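Local coordinates for tubulin-like protein CetZ1 (Haloferax volcanii, PDB 4B46) that binds GTP as a tubulin-like GTPase and controls archaeal cell shape, being essential for the rod-shaped cells needed for efficient swimming, at residues Asn163-Asp168 against Gly227-Gly232; Thr268-Ser273 against Pro303-Arg308; Glu290-Ala295 against Ile344-Val349. One frame throughout, in Å; residues are numbered along the deposited sequence.

Contacts 1 and 3 lie in one mixed sheet that runs from the GTPase domain into the C-terminal domain, their centres about 9 Å apart. Strand 228-237, which serves contact 1, has strand 339-347 of contact 3 as its neighbour, and the amide N of Gly232 lies 2.8 Å from the carbonyl O of Ile344, a probable hydrogen bond. Contact 2 is peripheral: its centre is about 26 Å from that of contact 1 and 23 Å from that of contact 3, with helix 265-280 meeting a loop. Contact 1 closes before the others open and joins GTPase and C-terminal parts through the shared sheet; the segments of contacts 2 and 3 alternate along the chain within the latter part.

Contact 1: residues Asn163-Asp168 against Gly227-Gly232; sequences NLLVFD and GVSTVG
Asn163 and Ser229 meet where two parallel strands, one in the GTPase domain and one in the C-terminal domain, lie side by side in the sheet. The backbone ladder is short. Leu164 N gives a nearly straight bond to Gly227 O at 2.9 Å, Ser229 N reaches Leu164 O at 2.9 Å, and Val166 N reaches Ser229 O at 3.1 Å. Leu164 O also receives a CA-H contact from Val228 CA at 3.3 Å. Beyond Val166 the segments part, their axes 42° from parallel, and the Thr284 hydroxyl takes up the polar atoms left at the fork, bonding to Val166 O and Val231 N.

The side-chain bond is a hydroxyl-to-amide one: Ser229 OG donates to Asn163 OD1 at 2.6 Å, approaching from a side of the C=O and tilted 26° from its plane. With CG anti to the backbone N (chi1 -163°), the Asn163 amide swings over toward the serine, while its ND2 donates to Leu223 O and, weakly, to Ser347 OG. Replacing Asn163 by an alanine would probably leave the Ser229 hydroxyl and Leu223 O without these mates and open a gap beside Ser229.

Apolar groups fill in around the bonds. Leu165 CD1 rests 3.8 Å from Ser229 CB, and Val166 CG2 meets Val228 CG1 at 3.7 Å on the other side of the sheet. A buried amide gripped through both its oxygen and its nitrogen is likely to be held in one rotation, its oxygen turned to Ser229 and its nitrogen to Leu223 O.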
loop_
_atom_site.group_PDB
_atom_site.type_symbol
_atom_site.label_atom_id
_atom_site.label_comp_id
_atom_site.label_asym_id
_atom_site.label_seq_id
_atom_site.Cartn_x
_atom_site.Cartn_y
_atom_site.Cartn_z
ATOM N N ASN A 163 -1.889 5.865 -8.857
ATOM C CA ASN A 163 -2.740 4.741 -8.486
ATOM C C ASN A 163 -2.787 4.668 -6.971
ATOM O O ASN A 163 -1.786 4.890 -6.293
ATOM C CB ASN A 163 -2.203 3.417 -9.058
ATOM C CG ASN A 163 -3.251 2.302 -9.048
ATOM O OD1 ASN A 163 -3.694 1.838 -7.982
ATOM N ND2 ASN A 163 -3.649 1.863 -10.243
ATOM N N LEU A 164 -3.960 4.373 -6.436
ATOM C CA LEU A 164 -4.093 4.270 -4.997
ATOM C C LEU A 164 -4.338 2.821 -4.604
ATOM O O LEU A 164 -5.409 2.282 -4.842
ATOM C CB LEU A 164 -5.224 5.172 -4.492
ATOM C CG LEU A 164 -5.451 5.072 -2.982
ATOM C CD1 LEU A 164 -4.191 5.515 -2.227
ATOM C CD2 LEU A 164 -6.668 5.895 -2.570
ATOM N N LEU A 165 -3.313 2.189 -4.045
ATOM C CA LEU A 165 -3.433 0.857 -3.481
ATOM C C LEU A 165 -4.122 1.019 -2.135
ATOM O O LEU A 165 -3.761 1.905 -1.359
ATOM C CB LEU A 165 -2.049 0.230 -3.246
ATOM C CG LEU A 165 -1.008 -0.063 -4.354
ATOM C CD1 LEU A 165 -1.375 -1.285 -5.167
ATOM C CD2 LEU A 165 -0.728 1.104 -5.283
ATOM N N VAL A 166 -5.095 0.162 -1.848
ATOM C CA VAL A 166 -5.890 0.314 -0.625
ATOM C C VAL A 166 -5.819 -0.931 0.260
ATOM O O VAL A 166 -5.891 -2.068 -0.225
ATOM C CB VAL A 166 -7.364 0.650 -0.958
ATOM C CG1 VAL A 166 -8.240 0.737 0.319
ATOM C CG2 VAL A 166 -7.447 1.939 -1.763
ATOM N N PHE A 167 -5.661 -0.700 1.558
ATOM C CA PHE A 167 -5.829 -1.738 2.565
ATOM C C PHE A 167 -6.900 -1.261 3.544
ATOM O O PHE A 167 -6.784 -0.176 4.119
ATOM C CB PHE A 167 -4.510 -2.033 3.292
ATOM C CG PHE A 167 -4.595 -3.201 4.234
ATOM C CD1 PHE A 167 -5.053 -3.029 5.534
ATOM C CD2 PHE A 167 -4.231 -4.474 3.814
ATOM C CE1 PHE A 167 -5.145 -4.106 6.406
ATOM C CE2 PHE A 167 -4.320 -5.560 4.673
ATOM C CZ PHE A 167 -4.780 -5.374 5.974
ATOM N N ASP A 168 -7.948 -2.062 3.728
ATOM C CA ASP A 168 -9.068 -1.665 4.583
ATOM C C ASP A 168 -8.978 -2.340 5.958
ATOM O O ASP A 168 -9.248 -3.536 6.078
ATOM C CB ASP A 168 -10.387 -2.030 3.878
ATOM C CG ASP A 168 -11.620 -1.437 4.560
ATOM O OD1 ASP A 168 -11.504 -0.840 5.658
ATOM O OD2 ASP A 168 -12.721 -1.564 3.982
ATOM N N GLY A 227 -6.763 4.997 -10.615
ATOM C CA GLY A 227 -7.885 4.592 -9.789
ATOM C C GLY A 227 -7.428 3.838 -8.561
ATOM O O GLY A 227 -6.387 4.143 -7.995
ATOM N N VAL A 228 -8.203 2.831 -8.170
ATOM C CA VAL A 228 -7.975 2.094 -6.934
ATOM C C VAL A 228 -7.492 0.678 -7.230
ATOM O O VAL A 228 -8.000 0.030 -8.144
ATOM C CB VAL A 228 -9.294 2.016 -6.127
ATOM C CG1 VAL A 228 -9.145 1.105 -4.928
ATOM C CG2 VAL A 228 -9.732 3.408 -5.692
ATOM N N SER A 229 -6.522 0.193 -6.458
ATOM C CA SER A 229 -6.084 -1.197 -6.582
ATOM C C SER A 229 -6.262 -1.987 -5.298
ATOM O O SER A 229 -6.266 -1.429 -4.205
ATOM C CB SER A 229 -4.629 -1.289 -7.033
ATOM O OG SER A 229 -4.470 -0.676 -8.291
ATOM N N THR A 230 -6.392 -3.299 -5.448
ATOM C CA THR A 230 -6.551 -4.205 -4.315
ATOM C C THR A 230 -5.625 -5.398 -4.528
ATOM O O THR A 230 -5.277 -5.736 -5.667
ATOM C CB THR A 230 -8.030 -4.658 -4.155
ATOM O OG1 THR A 230 -8.194 -5.434 -2.951
ATOM C CG2 THR A 230 -8.506 -5.482 -5.367
ATOM N N VAL A 231 -5.211 -6.036 -3.437
ATOM C CA VAL A 231 -4.300 -7.168 -3.543
ATOM C C VAL A 231 -4.849 -8.446 -2.902
ATOM O O VAL A 231 -5.317 -8.427 -1.765
ATOM C CB VAL A 231 -2.906 -6.817 -2.958
ATOM C CG1 VAL A 231 -2.056 -8.053 -2.777
ATOM C CG2 VAL A 231 -2.196 -5.814 -3.870
ATOM N N GLY A 232 -4.790 -9.553 -3.648
ATOM C CA GLY A 232 -5.121 -10.861 -3.105
ATOM C C GLY A 232 -3.849 -11.615 -2.795
ATOM O O GLY A 232 -2.811 -11.340 -3.400
#

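Contact 2: residues Thr268-Ser273 against Pro303-Arg308; sequences TNRITS and PEHLNR
Thr268 and Asn307 supply the hydrogen bonding between helix 265-280 and the loop that leads into helix 308-322. Asn307 ND2 donates to Thr268 OG1 at 2.9 Å, with an angle of 158° at the hydrogen and the oxygen close to the amide plane. The threonine hydroxyl is bonded in turn to Thr264 O, four residues earlier, just ahead of the helix. At the other end of the amide, Asn307 OD1 caps Gly310 N, making Asn307 the N-cap of helix 308-322. Its chi1 of 70° sets CG between the backbone N and the carbonyl carbon, where the amide can serve both partners.

The Ile271 CD1 methyl lies against the polar edge of the loop, 3.5 Å from Asn307 OD1; its apolar touch is with Leu299 of strand 294-301, which also meets Leu306.

One face of the Arg270 guanidinium lies over His305 CB, while NH1 sits at the edge of the imidazole, the two planes 87° apart. The exact placing is doubtful, because NH2 is modelled too close to His305 O.

The chemistry thus rests on one side-chain amide bonded at both ends, linking two helices, while the backbone N and O of Asn307 are buried without a partner in the model.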
loop_
_atom_site.group_PDB
_atom_site.type_symbol
_atom_site.label_atom_id
_atom_site.label_comp_id
_atom_site.label_asym_id
_atom_site.label_seq_id
_atom_site.Cartn_x
_atom_site.Cartn_y
_atom_site.Cartn_z
ATOM N N THR A 268 2.584 -27.614 -10.955
ATOM C CA THR A 268 1.574 -26.844 -11.675
ATOM C C THR A 268 0.298 -26.700 -10.852
ATOM O O THR A 268 -0.219 -25.589 -10.690
ATOM C CB THR A 268 1.260 -27.455 -13.060
ATOM O OG1 THR A 268 2.461 -27.504 -13.832
ATOM C CG2 THR A 268 0.247 -26.603 -13.809
ATOM N N ASN A 269 -0.187 -27.813 -10.308
ATOM C CA ASN A 269 -1.408 -27.804 -9.500
ATOM C C ASN A 269 -1.297 -26.992 -8.202
ATOM O O ASN A 269 -2.255 -26.341 -7.784
ATOM C CB ASN A 269 -1.859 -29.232 -9.187
ATOM C CG ASN A 269 -2.218 -30.013 -10.433
ATOM O OD1 ASN A 269 -2.551 -29.434 -11.467
ATOM N ND2 ASN A 269 -2.151 -31.338 -10.344
ATOM N N ARG A 270 -0.136 -27.045 -7.559
ATOM C CA ARG A 270 0.092 -26.266 -6.349
ATOM C C ARG A 270 -0.000 -24.772 -6.659
ATOM O O ARG A 270 -0.591 -23.996 -5.905
ATOM C CB ARG A 270 1.468 -26.595 -5.764
ATOM C CG ARG A 270 1.772 -25.899 -4.445
ATOM C CD ARG A 270 3.263 -25.661 -4.263
ATOM N NE ARG A 270 3.823 -24.956 -5.413
ATOM C CZ ARG A 270 4.595 -25.525 -6.333
ATOM N NH1 ARG A 270 4.919 -26.807 -6.231
ATOM N NH2 ARG A 270 5.049 -24.809 -7.351
ATOM N N ILE A 271 0.589 -24.379 -7.783
ATOM C CA ILE A 271 0.560 -22.996 -8.221
ATOM C C ILE A 271 -0.852 -22.535 -8.547
ATOM O O ILE A 271 -1.278 -21.472 -8.103
ATOM C CB ILE A 271 1.458 -22.775 -9.449
ATOM C CG1 ILE A 271 2.929 -22.814 -9.041
ATOM C CG2 ILE A 271 1.133 -21.444 -10.119
ATOM C CD1 ILE A 271 3.894 -22.648 -10.210
ATOM N N THR A 272 -1.580 -23.326 -9.328
ATOM C CA THR A 272 -2.920 -22.910 -9.712
ATOM C C THR A 272 -3.835 -22.837 -8.493
ATOM O O THR A 272 -4.735 -21.997 -8.438
ATOM C CB THR A 272 -3.526 -23.818 -10.796
ATOM O OG1 THR A 272 -3.510 -25.179 -10.353
ATOM C CG2 THR A 272 -2.728 -23.705 -12.068
ATOM N N SER A 273 -3.593 -23.710 -7.516
ATOM C CA SER A 273 -4.323 -23.675 -6.246
ATOM C C SER A 273 -4.079 -22.394 -5.449
ATOM O O SER A 273 -5.021 -21.796 -4.933
ATOM C CB SER A 273 -3.987 -24.898 -5.386
ATOM O OG SER A 273 -4.651 -26.049 -5.877
ATOM N N PRO A 303 13.019 -21.511 -6.821
ATOM C CA PRO A 303 12.913 -21.844 -8.244
ATOM C C PRO A 303 12.376 -23.252 -8.489
ATOM O O PRO A 303 11.570 -23.444 -9.401
ATOM C CB PRO A 303 14.361 -21.723 -8.745
ATOM C CG PRO A 303 15.213 -21.609 -7.504
ATOM C CD PRO A 303 14.342 -20.961 -6.492
ATOM N N GLU A 304 12.790 -24.216 -7.673
ATOM C CA GLU A 304 12.419 -25.608 -7.914
ATOM C C GLU A 304 10.923 -25.874 -7.711
ATOM O O GLU A 304 10.401 -26.882 -8.189
ATOM C CB GLU A 304 13.269 -26.566 -7.067
ATOM C CG GLU A 304 13.067 -26.450 -5.560
ATOM C CD GLU A 304 13.950 -25.389 -4.914
ATOM O OE1 GLU A 304 14.523 -24.544 -5.639
ATOM O OE2 GLU A 304 14.071 -25.407 -3.668
ATOM N N HIS A 305 10.239 -24.970 -7.012
ATOM C CA HIS A 305 8.793 -25.078 -6.833
ATOM C C HIS A 305 8.023 -24.045 -7.652
ATOM O O HIS A 305 6.901 -23.685 -7.308
ATOM C CB HIS A 305 8.418 -24.958 -5.355
ATOM C CG HIS A 305 8.953 -26.069 -4.506
ATOM N ND1 HIS A 305 10.029 -25.908 -3.660
ATOM C CD2 HIS A 305 8.566 -27.360 -4.379
ATOM C CE1 HIS A 305 10.280 -27.050 -3.045
ATOM N NE2 HIS A 305 9.406 -27.947 -3.463
ATOM N N LEU A 306 8.637 -23.560 -8.727
ATOM C CA LEU A 306 7.982 -22.639 -9.650
ATOM C C LEU A 306 8.119 -23.198 -11.061
ATOM O O LEU A 306 9.127 -23.816 -11.381
ATOM C CB LEU A 306 8.643 -21.260 -9.598
ATOM C CG LEU A 306 8.683 -20.470 -8.292
ATOM C CD1 LEU A 306 9.581 -19.231 -8.431
ATOM C CD2 LEU A 306 7.291 -20.063 -7.849
ATOM N N ASN A 307 7.104 -22.999 -11.897
ATOM C CA ASN A 307 7.214 -23.357 -13.310
ATOM C C ASN A 307 6.384 -22.437 -14.198
ATOM O O ASN A 307 5.620 -21.614 -13.691
ATOM C CB ASN A 307 6.916 -24.850 -13.567
ATOM C CG ASN A 307 5.450 -25.230 -13.365
ATOM O OD1 ASN A 307 4.579 -24.386 -13.166
ATOM N ND2 ASN A 307 5.177 -26.529 -13.431
ATOM N N ARG A 308 6.547 -22.555 -15.513
ATOM C CA ARG A 308 5.843 -21.661 -16.425
ATOM C C ARG A 308 4.378 -22.058 -16.567
ATOM O O ARG A 308 3.500 -21.204 -16.676
ATOM C CB ARG A 308 6.513 -21.624 -17.804
ATOM C CG ARG A 308 5.879 -20.591 -18.732
ATOM C CD ARG A 308 6.499 -20.545 -20.126
ATOM N NE ARG A 308 6.006 -19.382 -20.862
ATOM C CZ ARG A 308 4.945 -19.390 -21.665
ATOM N NH1 ARG A 308 4.261 -20.511 -21.858
ATOM N NH2 ARG A 308 4.571 -18.275 -22.283
#

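Contact 3: residues Glu290-Ala295 against Ile344-Val349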
loop_
_atom_site.group_PDB
_atom_site.type_symbol
_atom_site.label_atom_id
_atom_site.label_comp_id
_atom_site.label_asym_id
_atom_site.label_seq_id
_atom_site.Cartn_x
_atom_site.Cartn_y
_atom_site.Cartn_z
ATOM N N GLU A 290 -14.449 -9.215 -10.660
ATOM C CA GLU A 290 -14.954 -9.022 -12.012
ATOM C C GLU A 290 -14.941 -7.523 -12.344
ATOM O O GLU A 290 -15.311 -6.685 -11.522
ATOM C CB GLU A 290 -16.363 -9.605 -12.145
ATOM C CG GLU A 290 -16.938 -9.554 -13.551
ATOM C CD GLU A 290 -16.273 -10.534 -14.504
ATOM O OE1 GLU A 290 -15.781 -11.585 -14.040
ATOM O OE2 GLU A 290 -16.248 -10.254 -15.723
ATOM N N GLY A 291 -14.481 -7.178 -13.537
ATOM C CA GLY A 291 -14.460 -5.783 -13.938
ATOM C C GLY A 291 -13.182 -5.012 -13.640
ATOM O O GLY A 291 -13.087 -3.837 -13.991
ATOM N N ALA A 292 -12.213 -5.647 -12.981
ATOM C CA ALA A 292 -10.910 -5.019 -12.770
ATOM C C ALA A 292 -10.307 -4.694 -14.130
ATOM O O ALA A 292 -10.523 -5.417 -15.101
ATOM C CB ALA A 292 -9.984 -5.930 -11.984
ATOM N N GLU A 293 -9.570 -3.596 -14.208
ATOM C CA GLU A 293 -9.035 -3.146 -15.490
ATOM C C GLU A 293 -7.844 -3.997 -15.935
ATOM O O GLU A 293 -7.755 -4.409 -17.089
ATOM C CB GLU A 293 -8.632 -1.671 -15.385
ATOM C CG GLU A 293 -8.257 -1.018 -16.703
ATOM C CD GLU A 293 -7.955 0.465 -16.546
ATOM O OE1 GLU A 293 -8.266 1.033 -15.473
ATOM O OE2 GLU A 293 -7.406 1.058 -17.499
ATOM N N ARG A 294 -6.919 -4.251 -15.017
ATOM C CA ARG A 294 -5.716 -5.006 -15.338
ATOM C C ARG A 294 -5.365 -5.848 -14.131
ATOM O O ARG A 294 -5.650 -5.456 -13.005
ATOM C CB ARG A 294 -4.550 -4.063 -15.653
ATOM C CG ARG A 294 -4.756 -3.183 -16.867
ATOM C CD ARG A 294 -3.489 -2.366 -17.139
ATOM N NE ARG A 294 -3.507 -1.771 -18.473
ATOM C CZ ARG A 294 -3.954 -0.549 -18.741
ATOM N NH1 ARG A 294 -4.418 0.221 -17.763
ATOM N NH2 ARG A 294 -3.933 -0.094 -19.986
ATOM N N ALA A 295 -4.757 -7.008 -14.370
ATOM C CA ALA A 295 -4.373 -7.915 -13.296
ATOM C C ALA A 295 -2.922 -8.335 -13.475
ATOM O O ALA A 295 -2.434 -8.460 -14.599
ATOM C CB ALA A 295 -5.281 -9.152 -13.283
ATOM N N ILE A 344 -2.044 -11.528 -6.253
ATOM C CA ILE A 344 -2.730 -10.981 -7.407
ATOM C C ILE A 344 -2.984 -9.505 -7.163
ATOM O O ILE A 344 -3.599 -9.129 -6.171
ATOM C CB ILE A 344 -4.060 -11.706 -7.667
ATOM C CG1 ILE A 344 -3.805 -13.216 -7.857
ATOM C CG2 ILE A 344 -4.743 -11.117 -8.893
ATOM C CD1 ILE A 344 -5.067 -14.044 -8.016
ATOM N N LEU A 345 -2.483 -8.673 -8.065
ATOM C CA LEU A 345 -2.725 -7.245 -8.010
ATOM C C LEU A 345 -3.818 -6.962 -9.016
ATOM O O LEU A 345 -3.705 -7.344 -10.184
ATOM C CB LEU A 345 -1.449 -6.473 -8.377
ATOM C CG LEU A 345 -1.594 -4.987 -8.709
ATOM C CD1 LEU A 345 -2.128 -4.183 -7.511
ATOM C CD2 LEU A 345 -0.262 -4.400 -9.218
ATOM N N LEU A 346 -4.896 -6.342 -8.545
ATOM C CA LEU A 346 -6.003 -5.961 -9.403
ATOM C C LEU A 346 -6.098 -4.447 -9.385
ATOM O O LEU A 346 -6.322 -3.847 -8.337
ATOM C CB LEU A 346 -7.317 -6.583 -8.915
ATOM C CG LEU A 346 -7.356 -8.112 -8.894
ATOM C CD1 LEU A 346 -8.636 -8.608 -8.233
ATOM C CD2 LEU A 346 -7.243 -8.677 -10.306
ATOM N N SER A 347 -5.898 -3.831 -10.546
ATOM C CA SER A 347 -5.880 -2.384 -10.627
ATOM C C SER A 347 -7.113 -1.905 -11.361
ATOM O O SER A 347 -7.549 -2.541 -12.306
ATOM C CB SER A 347 -4.598 -1.907 -11.314
ATOM O OG SER A 347 -4.732 -0.575 -11.798
ATOM N N GLY A 348 -7.685 -0.793 -10.910
ATOM C CA GLY A 348 -8.835 -0.227 -11.589
ATOM C C GLY A 348 -10.128 -0.938 -11.231
ATOM O O GLY A 348 -11.015 -1.109 -12.075
ATOM N N VAL A 349 -10.239 -1.375 -9.981
ATOM C CA VAL A 349 -11.475 -2.010 -9.534
ATOM C C VAL A 349 -12.585 -0.970 -9.423
ATOM O O VAL A 349 -12.325 0.196 -9.124
ATOM C CB VAL A 349 -11.294 -2.769 -8.204
ATOM C CG1 VAL A 349 -10.389 -3.983 -8.408
ATOM C CG2 VAL A 349 -10.750 -1.843 -7.120
HETATM O O HOH W 1 -6.391 1.051 -13.511
#
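A classic beta bulge marks the start of strand 294-301 in the C-terminal domain, where Glu293 and Arg294 together face Ser347 of the antiparallel strand 339-347. The shorter of two bonds to Ser347 O, from Glu293 N at 3.0 Å in the carbonyl plane, is bent, and the longer, from Arg294 N at 3.3 Å, straighter. The return bond, from Ser347 N to Arg294 O, is almost linear at 175°. One residue further on, Ala295 and Leu346 form a non-hydrogen-bonded pair, beside which Ala295 CA makes a CA-H contact with Leu345 O at 3.2 Å.

Gly348 follows Ser347 with positive phi, and any CB there would run into Glu293 CB. Glycine thereby lets the chain pass close to Glu293. On the apolar side, Ala292 CB sits 4.1 Å from Leu346 CB and equally near Val349 CG1, and Ala295 CB packs on Leu346 CD2 at 3.6 Å.

The polar side is shared by several partners. Arg294 directs NE to Glu326 of the next strand in a salt bridge and pairs NH1 with Glu293 OE2. CG anti to the backbone N (chi1 -171°) and an extended chain beyond it carry the Glu293 carboxylate out past Gly348. Its second oxygen is tied to the opposing strand through a water, which donates to Glu293 OE1 at 2.7 Å and accepts from Ser347 OG at 2.9 Å.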